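Local atomic coordinates of acyl-CoA N-acyltransferases (NAT) superfamily protein (Arabidopsis thaliana, PDB entry 6TH0), a protein that probably transfers acetyl groups from acetyl-CoA to the N-terminal methionine of transmembrane proteins and to protein lysines, here represented by its GNAT-fold acetyltransferase domain. Residues 11-20 and 33-41. Numbering follows the deposited sequence.
Sequences INPSDLERLE and SEFFQNVVN
The ring of Phe36 has Glu20 CA over the centre of one face, in a CH-pi contact 4.1 Å from the ring centroid, while Phe35 CD2, from its own helix, lies over the other. Glu20 CG rests on the same ring 3.4 Å from Phe36 CG, and Leu19 CD2 comes in at the edge, in the ring plane. With Phe36 CG anti to its own carbonyl carbon (chi1 -63°), the ring is directed at helix 16-26. It exemplifies an aromatic inserted between its own helix and a partner; the axes of 16-20 and 33-41 approach to 10.1 Å, with 127° between their N-to-C directions. Leu19 CD2 also reaches Val39 CG1 at 3.5 Å and touches Val40 CG1, as does Ile11 CG2, while Asn12 O and Pro13 CA lie against Val40 CB. Farther out, Leu16 divides its methyls, CD1 against Phe36 CB and CD2 against the Gln37 amide. The turn entering helix 16-26 is fixed separately, Asn12 N donating an almost straight bond (172°) to Asp15 OD2, which also pairs with Arg9. This packing joins the first two helices of the GNAT fold beside the sheet: the loop residue Ile11 packs on Ser47 and Ala49 of strand 45-52, whereas Val39 of helix 33-41 packs on Thr68 of strand 63-73.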
loop_
_atom_site.group_PDB
_atom_site.type_symbol
_atom_site.label_atom_id
_atom_site.label_comp_id
_atom_site.label_asym_id
_atom_site.label_seq_id
_atom_site.Cartn_x
_atom_site.Cartn_y
_atom_site.Cartn_z
ATOM N N ILE A 11 -5.024 -9.836 5.654
ATOM C CA ILE A 11 -4.438 -9.804 6.987
ATOM C C ILE A 11 -5.536 -9.974 8.030
ATOM O O ILE A 11 -6.645 -9.432 7.893
ATOM C CB ILE A 11 -3.646 -8.504 7.188
ATOM C CG1 ILE A 11 -2.466 -8.489 6.221
ATOM C CG2 ILE A 11 -3.097 -8.437 8.621
ATOM C CD1 ILE A 11 -1.613 -7.246 6.295
ATOM N N ASN A 12 -5.261 -10.763 9.057
ATOM C CA ASN A 12 -6.220 -11.017 10.125
ATOM C C ASN A 12 -5.575 -10.784 11.480
ATOM O O ASN A 12 -4.363 -10.574 11.580
ATOM C CB ASN A 12 -6.793 -12.441 10.032
ATOM C CG ASN A 12 -5.729 -13.512 10.106
ATOM O OD1 ASN A 12 -5.114 -13.717 11.151
ATOM N ND2 ASN A 12 -5.510 -14.207 8.994
ATOM N N PRO A 13 -6.369 -10.809 12.556
ATOM C CA PRO A 13 -5.816 -10.471 13.880
ATOM C C PRO A 13 -4.642 -11.333 14.314
ATOM O O PRO A 13 -3.785 -10.844 15.059
ATOM C CB PRO A 13 -7.020 -10.652 14.811
ATOM C CG PRO A 13 -8.200 -10.366 13.927
ATOM C CD PRO A 13 -7.835 -10.919 12.578
ATOM N N SER A 14 -4.568 -12.595 13.890
ATOM C CA SER A 14 -3.441 -13.414 14.312
ATOM C C SER A 14 -2.116 -12.926 13.737
ATOM O O SER A 14 -1.059 -13.347 14.226
ATOM C CB SER A 14 -3.664 -14.872 13.913
ATOM O OG SER A 14 -3.524 -15.033 12.511
ATOM N N ASP A 15 -2.148 -12.045 12.732
ATOM C CA ASP A 15 -0.949 -11.437 12.156
ATOM C C ASP A 15 -0.430 -10.251 12.962
ATOM O O ASP A 15 0.632 -9.715 12.625
ATOM C CB ASP A 15 -1.232 -10.954 10.725
ATOM C CG ASP A 15 -1.571 -12.082 9.771
ATOM O OD1 ASP A 15 -0.893 -13.125 9.815
ATOM O OD2 ASP A 15 -2.532 -11.925 8.976
ATOM N N LEU A 16 -1.134 -9.844 14.026
ATOM C CA LEU A 16 -0.856 -8.562 14.669
ATOM C C LEU A 16 0.613 -8.421 15.075
ATOM O O LEU A 16 1.271 -7.445 14.707
ATOM C CB LEU A 16 -1.768 -8.372 15.878
ATOM C CG LEU A 16 -1.518 -7.058 16.616
ATOM C CD1 LEU A 16 -1.842 -5.882 15.721
ATOM C CD2 LEU A 16 -2.333 -6.995 17.894
ATOM N N GLU A 17 1.120 -9.361 15.876
ATOM C CA GLU A 17 2.499 -9.270 16.365
ATOM C C GLU A 17 3.493 -9.206 15.216
ATOM O O GLU A 17 4.359 -8.323 15.173
ATOM C CB GLU A 17 2.823 -10.456 17.271
ATOM C CG GLU A 17 4.097 -10.280 18.078
ATOM C CD GLU A 17 4.532 -11.564 18.766
ATOM O OE1 GLU A 17 3.655 -12.404 19.068
ATOM O OE2 GLU A 17 5.749 -11.737 18.992
ATOM N N ARG A 18 3.380 -10.134 14.266
ATOM C CA ARG A 18 4.310 -10.143 13.139
ATOM C C ARG A 18 4.194 -8.867 12.315
ATOM O O ARG A 18 5.207 -8.286 11.912
ATOM C CB ARG A 18 4.063 -11.378 12.271
ATOM C CG ARG A 18 4.779 -11.359 10.923
ATOM C CD ARG A 18 6.289 -11.532 11.085
ATOM N NE ARG A 18 6.885 -11.912 9.807
ATOM C CZ ARG A 18 8.196 -11.970 9.580
ATOM N NH1 ARG A 18 9.048 -11.674 10.550
ATOM N NH2 ARG A 18 8.650 -12.335 8.391
ATOM N N LEU A 19 2.967 -8.405 12.068
ATOM C CA LEU A 19 2.765 -7.196 11.279
ATOM C C LEU A 19 3.437 -5.996 11.922
ATOM O O LEU A 19 4.115 -5.213 11.236
ATOM C CB LEU A 19 1.264 -6.925 11.102
ATOM C CG LEU A 19 0.883 -5.839 10.091
ATOM C CD1 LEU A 19 1.244 -6.187 8.645
ATOM C CD2 LEU A 19 -0.601 -5.467 10.241
ATOM N N GLU A 20 3.252 -5.822 13.232
ATOM C CA GLU A 20 3.872 -4.685 13.898
ATOM C C GLU A 20 5.381 -4.800 13.819
ATOM O O GLU A 20 6.077 -3.827 13.513
ATOM C CB GLU A 20 3.454 -4.599 15.362
ATOM C CG GLU A 20 2.045 -4.108 15.632
ATOM C CD GLU A 20 1.766 -4.039 17.122
ATOM O OE1 GLU A 20 1.944 -5.071 17.808
ATOM O OE2 GLU A 20 1.392 -2.952 17.613
ATOM N N SER A 33 0.480 1.907 17.670
ATOM C CA SER A 33 -0.101 0.581 17.834
ATOM C C SER A 33 -1.551 0.555 17.355
ATOM O O SER A 33 -2.010 -0.445 16.792
ATOM C CB SER A 33 -0.003 0.156 19.297
ATOM O OG SER A 33 -0.612 1.125 20.133
ATOM N N GLU A 34 -2.284 1.652 17.559
ATOM C CA GLU A 34 -3.664 1.711 17.087
ATOM C C GLU A 34 -3.751 1.449 15.591
ATOM O O GLU A 34 -4.710 0.831 15.115
ATOM C CB GLU A 34 -4.288 3.068 17.419
ATOM C CG GLU A 34 -4.708 3.255 18.859
ATOM C CD GLU A 34 -5.782 2.267 19.284
ATOM O OE1 GLU A 34 -6.114 1.363 18.488
ATOM O OE2 GLU A 34 -6.316 2.408 20.405
ATOM N N PHE A 35 -2.764 1.912 14.827
ATOM C CA PHE A 35 -2.825 1.687 13.390
ATOM C C PHE A 35 -2.875 0.198 13.074
ATOM O O PHE A 35 -3.619 -0.239 12.193
ATOM C CB PHE A 35 -1.636 2.349 12.700
ATOM C CG PHE A 35 -1.471 1.939 11.273
ATOM C CD1 PHE A 35 -2.306 2.473 10.300
ATOM C CD2 PHE A 35 -0.467 1.063 10.893
ATOM C CE1 PHE A 35 -2.165 2.121 8.969
ATOM C CE2 PHE A 35 -0.301 0.701 9.552
ATOM C CZ PHE A 35 -1.166 1.236 8.585
ATOM N N PHE A 36 -2.077 -0.603 13.774
ATOM C CA PHE A 36 -2.044 -2.020 13.445
ATOM C C PHE A 36 -3.307 -2.737 13.888
ATOM O O PHE A 36 -3.685 -3.735 13.261
ATOM C CB PHE A 36 -0.774 -2.638 14.011
ATOM C CG PHE A 36 0.452 -2.054 13.390
ATOM C CD1 PHE A 36 0.836 -2.433 12.112
ATOM C CD2 PHE A 36 1.185 -1.086 14.052
ATOM C CE1 PHE A 36 1.936 -1.873 11.510
ATOM C CE2 PHE A 36 2.305 -0.529 13.457
ATOM C CZ PHE A 36 2.677 -0.922 12.179
ATOM N N GLN A 37 -3.957 -2.268 14.960
ATOM C CA GLN A 37 -5.271 -2.789 15.307
ATOM C C GLN A 37 -6.267 -2.490 14.193
ATOM O O GLN A 37 -7.107 -3.328 13.849
ATOM C CB GLN A 37 -5.769 -2.185 16.628
ATOM C CG GLN A 37 -5.128 -2.722 17.900
ATOM C CD GLN A 37 -5.443 -4.189 18.150
ATOM O OE1 GLN A 37 -6.492 -4.691 17.750
ATOM N NE2 GLN A 37 -4.544 -4.874 18.847
ATOM N N ASN A 38 -6.229 -1.265 13.671
ATOM C CA ASN A 38 -7.089 -0.902 12.549
ATOM C C ASN A 38 -6.859 -1.833 11.365
ATOM O O ASN A 38 -7.812 -2.342 10.766
ATOM C CB ASN A 38 -6.819 0.555 12.173
ATOM C CG ASN A 38 -7.732 1.085 11.068
ATOM O OD1 ASN A 38 -8.630 0.397 10.549
ATOM N ND2 ASN A 38 -7.541 2.363 10.755
ATOM N N VAL A 39 -5.600 -2.120 11.052
ATOM C CA VAL A 39 -5.287 -2.953 9.892
ATOM C C VAL A 39 -5.896 -4.342 10.059
ATOM O O VAL A 39 -6.637 -4.820 9.196
ATOM C CB VAL A 39 -3.764 -3.037 9.681
ATOM C CG1 VAL A 39 -3.424 -4.085 8.633
ATOM C CG2 VAL A 39 -3.178 -1.686 9.276
ATOM N N VAL A 40 -5.606 -5.007 11.186
ATOM C CA VAL A 40 -6.024 -6.400 11.344
ATOM C C VAL A 40 -7.528 -6.522 11.552
ATOM O O VAL A 40 -8.102 -7.590 11.308
ATOM C CB VAL A 40 -5.261 -7.055 12.508
ATOM C CG1 VAL A 40 -3.747 -6.919 12.271
ATOM C CG2 VAL A 40 -5.695 -6.448 13.857
ATOM N N ASN A 41 -8.178 -5.464 12.024
ATOM C CA ASN A 41 -9.626 -5.438 12.195
ATOM C C ASN A 41 -10.366 -5.005 10.935
ATOM O O ASN A 41 -11.592 -5.157 10.870
ATOM C CB ASN A 41 -9.993 -4.531 13.368
ATOM C CG ASN A 41 -9.540 -5.111 14.694
ATOM O OD1 ASN A 41 -9.594 -6.322 14.896
ATOM N ND2 ASN A 41 -9.076 -4.252 15.596
#